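Local structure of probable branched-chain-amino-acid aminotransferase (Thermotoga maritima MSB8, 3CSW) at residues Phe92-Ile98 with Val112-Asn117; Glu206-Leu211 with Phe274-Glu280. The protein probably transfers the amino group of leucine, isoleucine or valine to 2-oxoglutarate, using pyridoxal 5'-phosphate as cofactor. All blocks are in the same frame, centred on the assembly; numbering follows the deposited sequence.

How the contacts relate
The two contacts follow one another along the chain, contact 1 closing before contact 2 opens. Their centres lie 22 Å apart, and although their nearest atoms come within about 7 Å they do not touch. Contact 1 pairs two strands of the six-stranded antiparallel sheet; contact 2 sets helix 203-214 against the end of helix 262-276 and the turn after it. Both lie near the cofactor rather than against it: the side chain of Arg97 in 92-98 is about 9 Å from the bound pyridoxal phosphate, and the side chain of Asn207 in 206-211 is about 8 Å from it. Lys145, the probable attachment point of the cofactor, is not linked to it here.

Contact 1 of 2, residues Phe92-Ile98 with Val112-Asn117; sequences FKQEVRI and VFSPLN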
ATOM      1  N   PHE A  92      -2.946  45.173  19.213  1.00 45.58           N
ATOM      2  CA  PHE A  92      -3.762  45.310  18.002  1.00 43.97           C
ATOM      3  C   PHE A  92      -5.144  45.778  18.430  1.00 44.23           C
ATOM      4  O   PHE A  92      -5.552  45.531  19.568  1.00 45.26           O
ATOM      5  CB  PHE A  92      -3.847  43.957  17.264  1.00 42.63           C
ATOM      6  CG  PHE A  92      -2.532  43.497  16.661  1.00 39.67           C
ATOM      7  CD1 PHE A  92      -1.557  42.892  17.454  1.00 36.38           C
ATOM      8  CD2 PHE A  92      -2.273  43.664  15.297  1.00 34.03           C
ATOM      9  CE1 PHE A  92      -0.333  42.487  16.907  1.00 37.78           C
ATOM     10  CE2 PHE A  92      -1.071  43.248  14.742  1.00 37.77           C
ATOM     11  CZ  PHE A  92      -0.095  42.655  15.547  1.00 37.57           C
ATOM     12  N   LYS A  93      -5.857  46.480  17.553  1.00 45.67           N
ATOM     13  CA  LYS A  93      -7.229  46.934  17.865  1.00 46.95           C
ATOM     14  C   LYS A  93      -8.161  46.109  16.994  1.00 46.48           C
ATOM     15  O   LYS A  93      -9.083  46.624  16.368  1.00 47.42           O
ATOM     16  CB  LYS A  93      -7.389  48.437  17.579  1.00 47.57           C
ATOM     17  N   GLN A  94      -7.918  44.806  16.994  1.00 46.54           N
ATOM     18  CA  GLN A  94      -8.417  43.918  15.958  1.00 44.87           C
ATOM     19  C   GLN A  94      -8.021  42.491  16.317  1.00 42.32           C
ATOM     20  O   GLN A  94      -7.047  42.290  17.041  1.00 41.67           O
ATOM     21  CB  GLN A  94      -7.713  44.333  14.671  1.00 45.35           C
ATOM     22  CG  GLN A  94      -8.117  43.633  13.419  1.00 50.63           C
ATOM     23  CD  GLN A  94      -7.375  44.181  12.222  1.00 53.48           C
ATOM     24  OE1 GLN A  94      -6.542  45.099  12.356  1.00 51.87           O
ATOM     25  NE2 GLN A  94      -7.666  43.631  11.037  1.00 55.66           N
ATOM     26  N   GLU A  95      -8.751  41.505  15.813  1.00 40.86           N
ATOM     27  CA  GLU A  95      -8.366  40.100  16.021  1.00 39.84           C
ATOM     28  C   GLU A  95      -7.053  39.789  15.284  1.00 40.18           C
ATOM     29  O   GLU A  95      -6.796  40.344  14.196  1.00 40.20           O
ATOM     30  CB  GLU A  95      -9.453  39.134  15.539  1.00 38.98           C
ATOM     31  CG  GLU A  95     -10.870  39.353  16.121  1.00 41.02           C
ATOM     32  CD  GLU A  95     -10.991  39.115  17.620  1.00 36.94           C
ATOM     33  OE1 GLU A  95      -9.961  38.982  18.307  1.00 37.64           O
ATOM     34  OE2 GLU A  95     -12.135  39.090  18.119  1.00 36.96           O
ATOM     35  N   VAL A  96      -6.224  38.924  15.884  1.00 38.13           N
ATOM     36  CA  VAL A  96      -4.969  38.505  15.274  1.00 36.31           C
ATOM     37  C   VAL A  96      -4.913  37.001  14.958  1.00 36.25           C
ATOM     38  O   VAL A  96      -5.563  36.179  15.610  1.00 33.33           O
ATOM     39  CB  VAL A  96      -3.720  38.911  16.143  1.00 35.91           C
ATOM     40  CG1 VAL A  96      -3.659  40.410  16.310  1.00 38.19           C
ATOM     41  CG2 VAL A  96      -3.743  38.266  17.507  1.00 37.15           C
ATOM     42  N   ARG A  97      -4.161  36.680  13.901  1.00 36.51           N
ATOM     43  CA  ARG A  97      -3.694  35.331  13.620  1.00 39.18           C
ATOM     44  C   ARG A  97      -2.326  35.260  14.269  1.00 36.58           C
ATOM     45  O   ARG A  97      -1.578  36.222  14.212  1.00 34.57           O
ATOM     46  CB  ARG A  97      -3.551  35.103  12.116  1.00 38.78           C
ATOM     47  CG  ARG A  97      -2.881  33.771  11.736  1.00 52.26           C
ATOM     48  CD  ARG A  97      -2.612  33.641  10.220  1.00 51.42           C
ATOM     49  NE  ARG A  97      -3.839  33.416   9.440  1.00 66.77           N
ATOM     50  CZ  ARG A  97      -4.629  34.368   8.926  1.00 70.06           C
ATOM     51  NH1 ARG A  97      -4.363  35.673   9.090  1.00 69.12           N
ATOM     52  NH2 ARG A  97      -5.715  34.006   8.233  1.00 68.23           N
ATOM     53  N   ILE A  98      -1.998  34.130  14.887  1.00 37.53           N
ATOM     54  CA  ILE A  98      -0.711  33.961  15.569  1.00 35.67           C
ATOM     55  C   ILE A  98      -0.090  32.635  15.131  1.00 35.60           C
ATOM     56  O   ILE A  98      -0.740  31.608  15.231  1.00 35.15           O
ATOM     57  CB  ILE A  98      -0.873  33.930  17.122  1.00 36.26           C
ATOM     58  CG1 ILE A  98      -1.724  35.116  17.639  1.00 34.52           C
ATOM     59  CG2 ILE A  98       0.492  33.919  17.777  1.00 28.86           C
ATOM     60  CD1 ILE A  98      -2.255  34.938  19.061  1.00 33.68           C
ATOM     61  N   VAL A 112       4.630  35.005  15.577  1.00 32.95           N
ATOM     62  CA  VAL A 112       4.355  35.993  14.534  1.00 33.84           C
ATOM     63  C   VAL A 112       2.893  36.409  14.700  1.00 36.15           C
ATOM     64  O   VAL A 112       2.001  35.565  14.668  1.00 36.29           O
ATOM     65  CB  VAL A 112       4.604  35.445  13.093  1.00 34.07           C
ATOM     66  CG1 VAL A 112       4.470  36.557  12.063  1.00 32.08           C
ATOM     67  CG2 VAL A 112       5.969  34.794  12.974  1.00 27.52           C
ATOM     68  N   PHE A 113       2.659  37.704  14.916  1.00 36.94           N
ATOM     69  CA  PHE A 113       1.303  38.244  15.077  1.00 37.46           C
ATOM     70  C   PHE A 113       0.933  39.109  13.880  1.00 37.90           C
ATOM     71  O   PHE A 113       1.699  39.986  13.518  1.00 38.95           O
ATOM     72  CB  PHE A 113       1.218  39.109  16.326  1.00 35.36           C
ATOM     73  CG  PHE A 113       1.518  38.382  17.614  1.00 33.34           C
ATOM     74  CD1 PHE A 113       2.823  38.231  18.053  1.00 32.88           C
ATOM     75  CD2 PHE A 113       0.487  37.924  18.425  1.00 36.19           C
ATOM     76  CE1 PHE A 113       3.100  37.607  19.249  1.00 34.46           C
ATOM     77  CE2 PHE A 113       0.760  37.285  19.630  1.00 37.04           C
ATOM     78  CZ  PHE A 113       2.070  37.126  20.043  1.00 33.85           C
ATOM     79  N   SER A 114      -0.222  38.858  13.270  1.00 38.43           N
ATOM     80  CA  SER A 114      -0.702  39.676  12.153  1.00 40.10           C
ATOM     81  C   SER A 114      -2.217  39.803  12.181  1.00 41.58           C
ATOM     82  O   SER A 114      -2.903  38.955  12.729  1.00 43.68           O
ATOM     83  CB  SER A 114      -0.247  39.108  10.804  1.00 41.09           C
ATOM     84  OG  SER A 114      -0.796  37.835  10.547  1.00 40.15           O
ATOM     85  N   PRO A 115      -2.755  40.874  11.599  1.00 43.72           N
ATOM     86  CA  PRO A 115      -4.202  41.046  11.694  1.00 45.01           C
ATOM     87  C   PRO A 115      -4.945  39.899  11.046  1.00 46.71           C
ATOM     88  O   PRO A 115      -4.542  39.457   9.980  1.00 46.97           O
ATOM     89  CB  PRO A 115      -4.447  42.351  10.927  1.00 45.36           C
ATOM     90  CG  PRO A 115      -3.147  43.079  11.003  1.00 44.82           C
ATOM     91  CD  PRO A 115      -2.123  41.983  10.870  1.00 43.40           C
ATOM     92  N   LEU A 116      -5.995  39.410  11.705  1.00 49.54           N
ATOM     93  CA  LEU A 116      -6.827  38.342  11.165  1.00 52.37           C
ATOM     94  C   LEU A 116      -7.865  39.006  10.282  1.00 57.58           C
ATOM     95  O   LEU A 116      -8.770  39.708  10.771  1.00 58.36           O
ATOM     96  CB  LEU A 116      -7.521  37.555  12.282  1.00 51.99           C
ATOM     97  CG  LEU A 116      -8.397  36.370  11.852  1.00 51.19           C
ATOM     98  CD1 LEU A 116      -7.533  35.199  11.456  1.00 48.63           C
ATOM     99  CD2 LEU A 116      -9.357  35.964  12.955  1.00 52.52           C
ATOM    100  N   ASN A 117      -7.718  38.821   8.979  1.00 63.43           N
ATOM    101  CA  ASN A 117      -8.682  39.360   8.029  1.00 68.07           C
ATOM    102  C   ASN A 117      -9.432  38.170   7.451  1.00 70.56           C
ATOM    103  O   ASN A 117      -8.966  37.494   6.528  1.00 70.54           O
ATOM    104  CB  ASN A 117      -8.002  40.248   6.970  1.00 69.12           C
ATOM    105  CG  ASN A 117      -7.726  41.674   7.487  1.00 71.48           C
ATOM    106  OD1 ASN A 117      -8.582  42.295   8.121  1.00 71.82           O
ATOM    107  ND2 ASN A 117      -6.533  42.188   7.211  1.00 73.31           N
TER
HETATM  108  O   HOH W   1       0.429  35.556  12.094  1.00 49.48           O
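Arg97 and Ser114 form the hydrogen-bonded pair at the middle of this antiparallel contact. Arg97 N donates to Ser114 O at 2.9 Å and Ser114 N returns a straighter bond to Arg97 O. Beyond Pro115, whose nitrogen has no hydrogen to give, Leu116 N donates to Glu95 O at 2.8 Å, resuming the pairing past the proline. A water gives hydrogens to Arg97 O and Val112 O and lies 3.0 Å from Ser114 OG; the small serine side chain leaves its hydroxyl close to the strand, where it can share this water.

Apolar packing fills the face carrying Ile98 and Phe113. These side chains run alongside each other, and Ile98 CG2 sits over the Phe113 ring in a CH-pi contact, 4.2 Å from its centroid. The other branch, CG1, meets the rim at Phe113 CD2, so the two branches of the beta-branched residue touch both face and rim. Phe92 crosses Phe113 at about a right angle, its CE1 3.8 Å from Phe113 CB, while Val96 CG1 lies over one face of the Phe92 ring. Val96 and Ile98 also pack on Ala89 and Leu85 of helix 78-89.

On the Arg97 and Ser114 face, Leu116 CD1 covers one side of the guanidinium, 3.9 Å from Arg97 NH2. The Arg97 chain leaves extended and bends at chi3 (-73°), bringing the flat group across the leucine. Gln94, with CG opposite the backbone N (chi1 -176°), stretches its amide to Pro115 CB. Glu95 instead turns its carboxylate to Thr48, Ser50 and Arg51.

The arrangement is that of a beta hairpin, strands 96-102 and 109-115, at the heart of the antiparallel sheet in this class-IV aminotransferase.

Contact 2 of 2, residues Glu206-Leu211 with Phe274-Glu280; sequences ENVIKL and FVLNLEE
Leu211 slides past Phe274 with its CA over the centre of the ring, the tight part of the contact. Leu211 CB makes a CH-pi contact over the ring face, 4.1 Å from its centroid, and CD1 touches Phe274 CG at 3.6 Å. With CG opposite its backbone N (chi1 177°), Phe274 lays this broad ring along helix 203-214, where it also meets the backbone of Asn207 and Lys210. Beside it Val275 CG1 packs on Asn207 CB and CG, a short branched residue fitting close to the helix. Asn207 is buried, but Asn281 donates to its OD1, which also lies 3.6 Å from Leu278 CD2.

Toward the more exposed side, packing gives way to charge. Lys210 CB touches Phe274 CZ, and the long chain then reaches Glu280 from the opposite direction, NZ lying 2.8 Å from OE2 on the syn side of the carboxylate; a second bond, to OE1, is weak. Glu206 OE2 comes within 3.6 Å of Glu280 OE2, a pairing of like charges. The Lys210-Glu280 salt bridge ties the 3-10 segment after helix 262-276 to helix 203-214, and Lys58, bridging both glutamates, would probably help keep them ionised.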
ATOM      1  N   GLU A 206     -12.545  19.194  16.686  1.00 26.50           N
ATOM      2  CA  GLU A 206     -12.903  18.716  18.000  1.00 31.60           C
ATOM      3  C   GLU A 206     -14.092  19.495  18.557  1.00 30.83           C
ATOM      4  O   GLU A 206     -15.056  18.890  19.021  1.00 29.94           O
ATOM      5  CB  GLU A 206     -11.662  18.865  18.890  1.00 32.66           C
ATOM      6  CG  GLU A 206     -11.746  18.563  20.374  1.00 42.74           C
ATOM      7  CD  GLU A 206     -10.497  19.164  21.092  1.00 44.84           C
ATOM      8  OE1 GLU A 206      -9.343  18.701  20.861  1.00 53.90           O
ATOM      9  OE2 GLU A 206     -10.671  20.153  21.826  1.00 56.85           O
ATOM     10  N   ASN A 207     -14.016  20.828  18.496  1.00 29.96           N
ATOM     11  CA  ASN A 207     -15.086  21.716  18.954  1.00 29.22           C
ATOM     12  C   ASN A 207     -16.391  21.549  18.205  1.00 31.14           C
ATOM     13  O   ASN A 207     -17.469  21.614  18.816  1.00 32.14           O
ATOM     14  CB  ASN A 207     -14.642  23.177  18.897  1.00 27.89           C
ATOM     15  CG  ASN A 207     -13.839  23.586  20.122  1.00 31.81           C
ATOM     16  OD1 ASN A 207     -14.349  23.581  21.244  1.00 39.50           O
ATOM     17  ND2 ASN A 207     -12.600  23.977  19.909  1.00 28.49           N
ATOM     18  N   VAL A 208     -16.297  21.326  16.890  1.00 32.00           N
ATOM     19  CA  VAL A 208     -17.480  21.118  16.051  1.00 30.03           C
ATOM     20  C   VAL A 208     -18.167  19.797  16.404  1.00 29.75           C
ATOM     21  O   VAL A 208     -19.384  19.750  16.437  1.00 29.46           O
ATOM     22  CB  VAL A 208     -17.132  21.207  14.542  1.00 30.54           C
ATOM     23  CG1 VAL A 208     -18.298  20.737  13.652  1.00 25.00           C
ATOM     24  CG2 VAL A 208     -16.711  22.661  14.202  1.00 27.30           C
ATOM     25  N   ILE A 209     -17.392  18.748  16.687  1.00 29.19           N
ATOM     26  CA  ILE A 209     -17.949  17.445  17.114  1.00 30.23           C
ATOM     27  C   ILE A 209     -18.741  17.607  18.421  1.00 32.19           C
ATOM     28  O   ILE A 209     -19.887  17.112  18.553  1.00 33.91           O
ATOM     29  CB  ILE A 209     -16.839  16.351  17.236  1.00 29.77           C
ATOM     30  CG1 ILE A 209     -16.312  15.992  15.843  1.00 31.47           C
ATOM     31  CG2 ILE A 209     -17.367  15.067  17.926  1.00 26.63           C
ATOM     32  CD1 ILE A 209     -15.046  15.157  15.828  1.00 27.27           C
ATOM     33  N   LYS A 210     -18.155  18.338  19.372  1.00 33.10           N
ATOM     34  CA  LYS A 210     -18.831  18.637  20.637  1.00 30.81           C
ATOM     35  C   LYS A 210     -20.065  19.507  20.445  1.00 29.04           C
ATOM     36  O   LYS A 210     -21.081  19.308  21.115  1.00 31.72           O
ATOM     37  CB  LYS A 210     -17.864  19.298  21.623  1.00 31.85           C
ATOM     38  CG  LYS A 210     -16.726  18.388  21.998  1.00 32.65           C
ATOM     39  CD  LYS A 210     -15.877  18.953  23.116  1.00 40.02           C
ATOM     40  CE  LYS A 210     -14.518  18.231  23.157  1.00 40.52           C
ATOM     41  NZ  LYS A 210     -13.970  18.082  24.528  1.00 45.99           N
ATOM     42  N   LEU A 211     -19.973  20.493  19.568  1.00 27.76           N
ATOM     43  CA  LEU A 211     -21.123  21.340  19.255  1.00 27.94           C
ATOM     44  C   LEU A 211     -22.228  20.513  18.617  1.00 28.69           C
ATOM     45  O   LEU A 211     -23.407  20.671  18.961  1.00 30.35           O
ATOM     46  CB  LEU A 211     -20.733  22.485  18.319  1.00 27.71           C
ATOM     47  CG  LEU A 211     -21.848  23.375  17.768  1.00 31.88           C
ATOM     48  CD1 LEU A 211     -22.568  24.111  18.883  1.00 31.89           C
ATOM     49  CD2 LEU A 211     -21.268  24.347  16.767  1.00 30.70           C
ATOM     50  N   PHE A 274     -20.741  28.925  21.201  1.00 35.87           N
ATOM     51  CA  PHE A 274     -20.404  27.667  21.875  1.00 33.71           C
ATOM     52  C   PHE A 274     -18.935  27.635  22.336  1.00 33.17           C
ATOM     53  O   PHE A 274     -18.644  27.303  23.478  1.00 32.36           O
ATOM     54  CB  PHE A 274     -20.715  26.477  20.960  1.00 33.45           C
ATOM     55  CG  PHE A 274     -20.331  25.140  21.542  1.00 35.45           C
ATOM     56  CD1 PHE A 274     -21.205  24.451  22.377  1.00 34.78           C
ATOM     57  CD2 PHE A 274     -19.093  24.557  21.241  1.00 34.85           C
ATOM     58  CE1 PHE A 274     -20.842  23.198  22.921  1.00 31.66           C
ATOM     59  CE2 PHE A 274     -18.721  23.329  21.798  1.00 29.52           C
ATOM     60  CZ  PHE A 274     -19.612  22.643  22.622  1.00 31.37           C
ATOM     61  N   VAL A 275     -18.007  27.977  21.454  1.00 33.27           N
ATOM     62  CA  VAL A 275     -16.578  27.870  21.801  1.00 32.33           C
ATOM     63  C   VAL A 275     -16.133  28.961  22.790  1.00 32.91           C
ATOM     64  O   VAL A 275     -15.250  28.729  23.619  1.00 31.29           O
ATOM     65  CB  VAL A 275     -15.667  27.804  20.542  1.00 31.78           C
ATOM     66  CG1 VAL A 275     -16.092  26.634  19.663  1.00 27.83           C
ATOM     67  CG2 VAL A 275     -15.668  29.154  19.768  1.00 28.39           C
ATOM     68  N   LEU A 276     -16.759  30.133  22.715  1.00 33.21           N
ATOM     69  CA  LEU A 276     -16.467  31.204  23.639  1.00 34.28           C
ATOM     70  C   LEU A 276     -16.906  30.841  25.066  1.00 32.28           C
ATOM     71  O   LEU A 276     -16.339  31.352  26.021  1.00 33.12           O
ATOM     72  CB  LEU A 276     -17.129  32.519  23.209  1.00 37.28           C
ATOM     73  CG  LEU A 276     -16.560  33.304  22.026  1.00 38.86           C
ATOM     74  CD1 LEU A 276     -17.460  34.518  21.771  1.00 40.32           C
ATOM     75  CD2 LEU A 276     -15.168  33.765  22.331  1.00 46.20           C
ATOM     76  N   ASN A 277     -17.872  29.940  25.225  1.00 30.36           N
ATOM     77  CA  ASN A 277     -18.293  29.568  26.571  1.00 31.53           C
ATOM     78  C   ASN A 277     -17.894  28.162  27.012  1.00 30.66           C
ATOM     79  O   ASN A 277     -18.366  27.682  28.034  1.00 29.43           O
ATOM     80  CB  ASN A 277     -19.795  29.834  26.793  1.00 32.72           C
ATOM     81  CG  ASN A 277     -20.133  30.222  28.266  1.00 33.74           C
ATOM     82  OD1 ASN A 277     -19.282  30.673  29.040  1.00 33.96           O
ATOM     83  ND2 ASN A 277     -21.382  30.052  28.628  1.00 32.16           N
ATOM     84  N   LEU A 278     -16.985  27.526  26.276  1.00 31.06           N
ATOM     85  CA  LEU A 278     -16.487  26.203  26.642  1.00 31.31           C
ATOM     86  C   LEU A 278     -15.134  26.431  27.328  1.00 31.05           C
ATOM     87  O   LEU A 278     -14.192  26.884  26.688  1.00 29.98           O
ATOM     88  CB  LEU A 278     -16.376  25.309  25.401  1.00 31.29           C
ATOM     89  CG  LEU A 278     -16.459  23.807  25.666  1.00 34.44           C
ATOM     90  CD1 LEU A 278     -17.897  23.419  25.960  1.00 33.35           C
ATOM     91  CD2 LEU A 278     -15.920  23.008  24.479  1.00 33.31           C
ATOM     92  N   GLU A 279     -15.064  26.144  28.631  1.00 31.25           N
ATOM     93  CA  GLU A 279     -13.881  26.453  29.484  1.00 32.50           C
ATOM     94  C   GLU A 279     -12.569  25.806  29.028  1.00 29.86           C
ATOM     95  O   GLU A 279     -11.496  26.392  29.176  1.00 31.08           O
ATOM     96  CB  GLU A 279     -14.164  26.063  30.959  1.00 32.46           C
ATOM     97  CG  GLU A 279     -12.931  25.970  31.876  1.00 40.31           C
ATOM     98  CD  GLU A 279     -12.185  27.298  32.046  1.00 50.73           C
ATOM     99  OE1 GLU A 279     -12.743  28.350  31.688  1.00 48.06           O
ATOM    100  OE2 GLU A 279     -11.036  27.298  32.553  1.00 51.63           O
ATOM    101  N   GLU A 280     -12.655  24.598  28.500  1.00 29.90           N
ATOM    102  CA  GLU A 280     -11.466  23.885  27.981  1.00 32.32           C
ATOM    103  C   GLU A 280     -10.701  24.654  26.890  1.00 29.64           C
ATOM    104  O   GLU A 280      -9.523  24.407  26.685  1.00 31.24           O
ATOM    105  CB  GLU A 280     -11.846  22.491  27.474  1.00 30.54           C
ATOM    106  CG  GLU A 280     -12.740  22.482  26.253  1.00 34.64           C
ATOM    107  CD  GLU A 280     -13.153  21.077  25.842  1.00 37.07           C
ATOM    108  OE1 GLU A 280     -13.834  20.395  26.646  1.00 43.42           O
ATOM    109  OE2 GLU A 280     -12.814  20.668  24.702  1.00 53.08           O
TER